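Local coordinates for protein ftsY (Mycoplasma mycoides, PDB 1ZU5) that is the signal recognition particle receptor, an SRP54-type protein that pairs a helical bundle with a P-loop GTPase domain, at residues I245-F250 with E278-P283. Sequence-based numbering, arbitrary orientation.
Sequences IQAEEF and ELLNIP
Leu279 and Leu280 meet one side of helix 240-253 through Ile245, Ala247 and Glu248. No hydrogen bond joins the two segments, and the contact is mostly side-chain packing. Glu248 and the two leucines bury most of the surface. Two apolar pairs flank the contact of Glu248. CG1 of Ile245 lies 3.8 Å from CD1 of Leu279. Deeper in, CB of Ala247 sits 4.1 Å from CD2 of Leu280. With CG anti to its carbonyl carbon (chi1 -63°), Leu280 swings CD2 in against Ala247.

Glu248 adds a mixed contact. Beyond CG its chain is extended and crosses the side chain of Leu279 at a slant, bringing OE2 against it. OE2 is 3.2 Å from CB and 3.5 Å from CD1 of Leu279, so this oxygen faces carbon here. The aliphatic part of Glu248 also packs, with CG 4.2 Å from CG of Leu280. The same CG lies 3.5 Å from the backbone O of Leu279, which accepts a weak hydrogen bond from Lys252.

After helix 272-279, Asn281 takes a positive phi and the chain goes on to strand 284-288. Val244 extends the apolar patch against both leucines. Below, Ala247 and Leu280 both rest on Leu233 of strand 230-236. The contact thus joins helix 240-253 to the C-terminal end of helix 272-279 and the residue that follows, over the central, largely parallel sheet of the GTPase domain.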
ATOM      1  N   ILE A 245      -6.505   9.931   4.348  1.00 31.25           N
ATOM      2  CA  ILE A 245      -7.796  10.262   4.949  1.00 31.27           C
ATOM      3  C   ILE A 245      -8.947   9.758   4.096  1.00 32.00           C
ATOM      4  O   ILE A 245      -9.825   9.058   4.581  1.00 32.44           O
ATOM      5  CB  ILE A 245      -7.926  11.770   5.225  1.00 31.36           C
ATOM      6  CG1 ILE A 245      -6.833  12.214   6.210  1.00 29.29           C
ATOM      7  CG2 ILE A 245      -9.324  12.114   5.786  1.00 31.96           C
ATOM      8  CD1 ILE A 245      -6.806  13.751   6.515  1.00 30.48           C
ATOM      9  N   GLN A 246      -8.934  10.048   2.807  1.00 32.35           N
ATOM     10  CA  GLN A 246      -9.916   9.444   1.931  1.00 33.21           C
ATOM     11  C   GLN A 246      -9.859   7.902   1.908  1.00 33.78           C
ATOM     12  O   GLN A 246     -10.872   7.201   1.819  1.00 33.24           O
ATOM     13  CB  GLN A 246      -9.707   9.986   0.523  1.00 32.73           C
ATOM     14  CG  GLN A 246     -10.619   9.400  -0.463  1.00 34.83           C
ATOM     15  CD  GLN A 246     -10.244   9.792  -1.845  1.00 38.65           C
ATOM     16  OE1 GLN A 246      -9.212   9.342  -2.375  1.00 44.28           O
ATOM     17  NE2 GLN A 246     -11.078  10.638  -2.467  1.00 34.40           N
ATOM     18  N   ALA A 247      -8.672   7.346   1.933  1.00 35.15           N
ATOM     19  CA  ALA A 247      -8.567   5.898   1.917  1.00 36.08           C
ATOM     20  C   ALA A 247      -9.262   5.261   3.155  1.00 37.52           C
ATOM     21  O   ALA A 247      -9.771   4.141   3.068  1.00 35.28           O
ATOM     22  CB  ALA A 247      -7.105   5.507   1.821  1.00 35.31           C
ATOM     23  N   GLU A 248      -9.280   5.989   4.283  1.00 40.54           N
ATOM     24  CA  GLU A 248      -9.881   5.541   5.549  1.00 43.84           C
ATOM     25  C   GLU A 248     -11.314   5.143   5.328  1.00 44.61           C
ATOM     26  O   GLU A 248     -11.766   4.150   5.882  1.00 45.65           O
ATOM     27  CB  GLU A 248      -9.961   6.675   6.572  1.00 44.38           C
ATOM     28  CG  GLU A 248      -8.828   6.913   7.505  1.00 48.09           C
ATOM     29  CD  GLU A 248      -8.999   8.305   8.167  1.00 54.49           C
ATOM     30  OE1 GLU A 248     -10.165   8.806   8.263  1.00 56.59           O
ATOM     31  OE2 GLU A 248      -7.976   8.915   8.568  1.00 56.40           O
ATOM     32  N   GLU A 249     -12.024   5.969   4.563  1.00 45.12           N
ATOM     33  CA  GLU A 249     -13.399   5.745   4.199  1.00 45.64           C
ATOM     34  C   GLU A 249     -13.572   4.390   3.533  1.00 45.48           C
ATOM     35  O   GLU A 249     -14.610   3.745   3.715  1.00 46.11           O
ATOM     36  CB  GLU A 249     -13.857   6.836   3.232  1.00 46.24           C
ATOM     37  CG  GLU A 249     -14.194   8.184   3.871  1.00 47.83           C
ATOM     38  CD  GLU A 249     -14.776   9.151   2.828  1.00 52.52           C
ATOM     39  OE1 GLU A 249     -15.849   8.851   2.225  1.00 49.59           O
ATOM     40  OE2 GLU A 249     -14.141  10.210   2.597  1.00 57.26           O
ATOM     41  N   PHE A 250     -12.577   3.970   2.743  1.00 44.41           N
ATOM     42  CA  PHE A 250     -12.591   2.615   2.157  1.00 43.55           C
ATOM     43  C   PHE A 250     -12.522   1.484   3.168  1.00 44.38           C
ATOM     44  O   PHE A 250     -13.299   0.574   3.066  1.00 43.33           O
ATOM     45  CB  PHE A 250     -11.474   2.422   1.137  1.00 43.37           C
ATOM     46  CG  PHE A 250     -11.958   2.339  -0.237  1.00 40.81           C
ATOM     47  CD1 PHE A 250     -11.842   3.413  -1.080  1.00 36.55           C
ATOM     48  CD2 PHE A 250     -12.597   1.193  -0.675  1.00 40.85           C
ATOM     49  CE1 PHE A 250     -12.359   3.337  -2.345  1.00 35.29           C
ATOM     50  CE2 PHE A 250     -13.106   1.118  -1.950  1.00 39.29           C
ATOM     51  CZ  PHE A 250     -12.996   2.215  -2.782  1.00 34.88           C
ATOM     52  N   GLU A 278      -1.070   5.170  11.380  1.00 32.57           N
ATOM     53  CA  GLU A 278      -1.902   5.944  12.267  1.00 32.98           C
ATOM     54  C   GLU A 278      -3.371   5.959  11.843  1.00 33.50           C
ATOM     55  O   GLU A 278      -4.209   5.716  12.646  1.00 34.65           O
ATOM     56  CB  GLU A 278      -1.379   7.375  12.347  1.00 33.44           C
ATOM     57  CG  GLU A 278      -2.054   8.217  13.437  1.00 36.10           C
ATOM     58  CD  GLU A 278      -2.050   7.538  14.779  1.00 40.84           C
ATOM     59  OE1 GLU A 278      -0.988   7.046  15.191  1.00 43.42           O
ATOM     60  OE2 GLU A 278      -3.118   7.487  15.427  1.00 44.04           O
ATOM     61  N   LEU A 279      -3.697   6.242  10.591  1.00 33.46           N
ATOM     62  CA  LEU A 279      -5.077   6.601  10.306  1.00 34.29           C
ATOM     63  C   LEU A 279      -5.868   5.399   9.911  1.00 34.28           C
ATOM     64  O   LEU A 279      -7.058   5.368  10.097  1.00 34.69           O
ATOM     65  CB  LEU A 279      -5.152   7.677   9.230  1.00 34.84           C
ATOM     66  CG  LEU A 279      -4.300   8.944   9.412  1.00 35.64           C
ATOM     67  CD1 LEU A 279      -4.597   9.927   8.297  1.00 35.63           C
ATOM     68  CD2 LEU A 279      -4.649   9.559  10.738  1.00 39.48           C
ATOM     69  N   LEU A 280      -5.194   4.383   9.386  1.00 33.95           N
ATOM     70  CA  LEU A 280      -5.880   3.176   8.947  1.00 33.01           C
ATOM     71  C   LEU A 280      -5.514   1.943   9.758  1.00 32.85           C
ATOM     72  O   LEU A 280      -6.283   1.021   9.850  1.00 32.94           O
ATOM     73  CB  LEU A 280      -5.619   2.915   7.457  1.00 32.41           C
ATOM     74  CG  LEU A 280      -6.109   3.918   6.408  1.00 32.47           C
ATOM     75  CD1 LEU A 280      -5.143   5.038   6.303  1.00 34.40           C
ATOM     76  CD2 LEU A 280      -6.115   3.245   5.100  1.00 35.27           C
ATOM     77  N   ASN A 281      -4.317   1.905  10.317  1.00 33.89           N
ATOM     78  CA  ASN A 281      -3.836   0.738  11.045  1.00 33.78           C
ATOM     79  C   ASN A 281      -4.014  -0.479  10.215  1.00 33.71           C
ATOM     80  O   ASN A 281      -4.544  -1.457  10.698  1.00 33.26           O
ATOM     81  CB  ASN A 281      -4.578   0.559  12.370  1.00 33.77           C
ATOM     82  CG  ASN A 281      -3.866  -0.386  13.315  1.00 35.88           C
ATOM     83  OD1 ASN A 281      -2.648  -0.623  13.212  1.00 39.40           O
ATOM     84  ND2 ASN A 281      -4.630  -0.952  14.247  1.00 35.90           N
ATOM     85  N   ILE A 282      -3.595  -0.397   8.954  1.00 33.76           N
ATOM     86  CA  ILE A 282      -3.592  -1.521   8.021  1.00 34.60           C
ATOM     87  C   ILE A 282      -2.163  -1.572   7.464  1.00 35.06           C
ATOM     88  O   ILE A 282      -1.600  -0.524   7.083  1.00 34.90           O
ATOM     89  CB  ILE A 282      -4.601  -1.371   6.854  1.00 34.50           C
ATOM     90  CG1 ILE A 282      -6.020  -1.461   7.383  1.00 36.23           C
ATOM     91  CG2 ILE A 282      -4.441  -2.489   5.837  1.00 32.53           C
ATOM     92  CD1 ILE A 282      -7.016  -0.707   6.518  1.00 39.75           C
ATOM     93  N   PRO A 283      -1.545  -2.775   7.516  1.00 35.14           N
ATOM     94  CA  PRO A 283      -0.183  -2.916   7.094  1.00 34.26           C
ATOM     95  C   PRO A 283      -0.030  -2.641   5.598  1.00 33.93           C
ATOM     96  O   PRO A 283      -0.884  -3.053   4.809  1.00 34.21           O
ATOM     97  CB  PRO A 283       0.126  -4.379   7.455  1.00 34.61           C
ATOM     98  CG  PRO A 283      -1.153  -5.053   7.522  1.00 35.64           C
ATOM     99  CD  PRO A 283      -2.073  -4.042   8.078  1.00 34.68           C
TER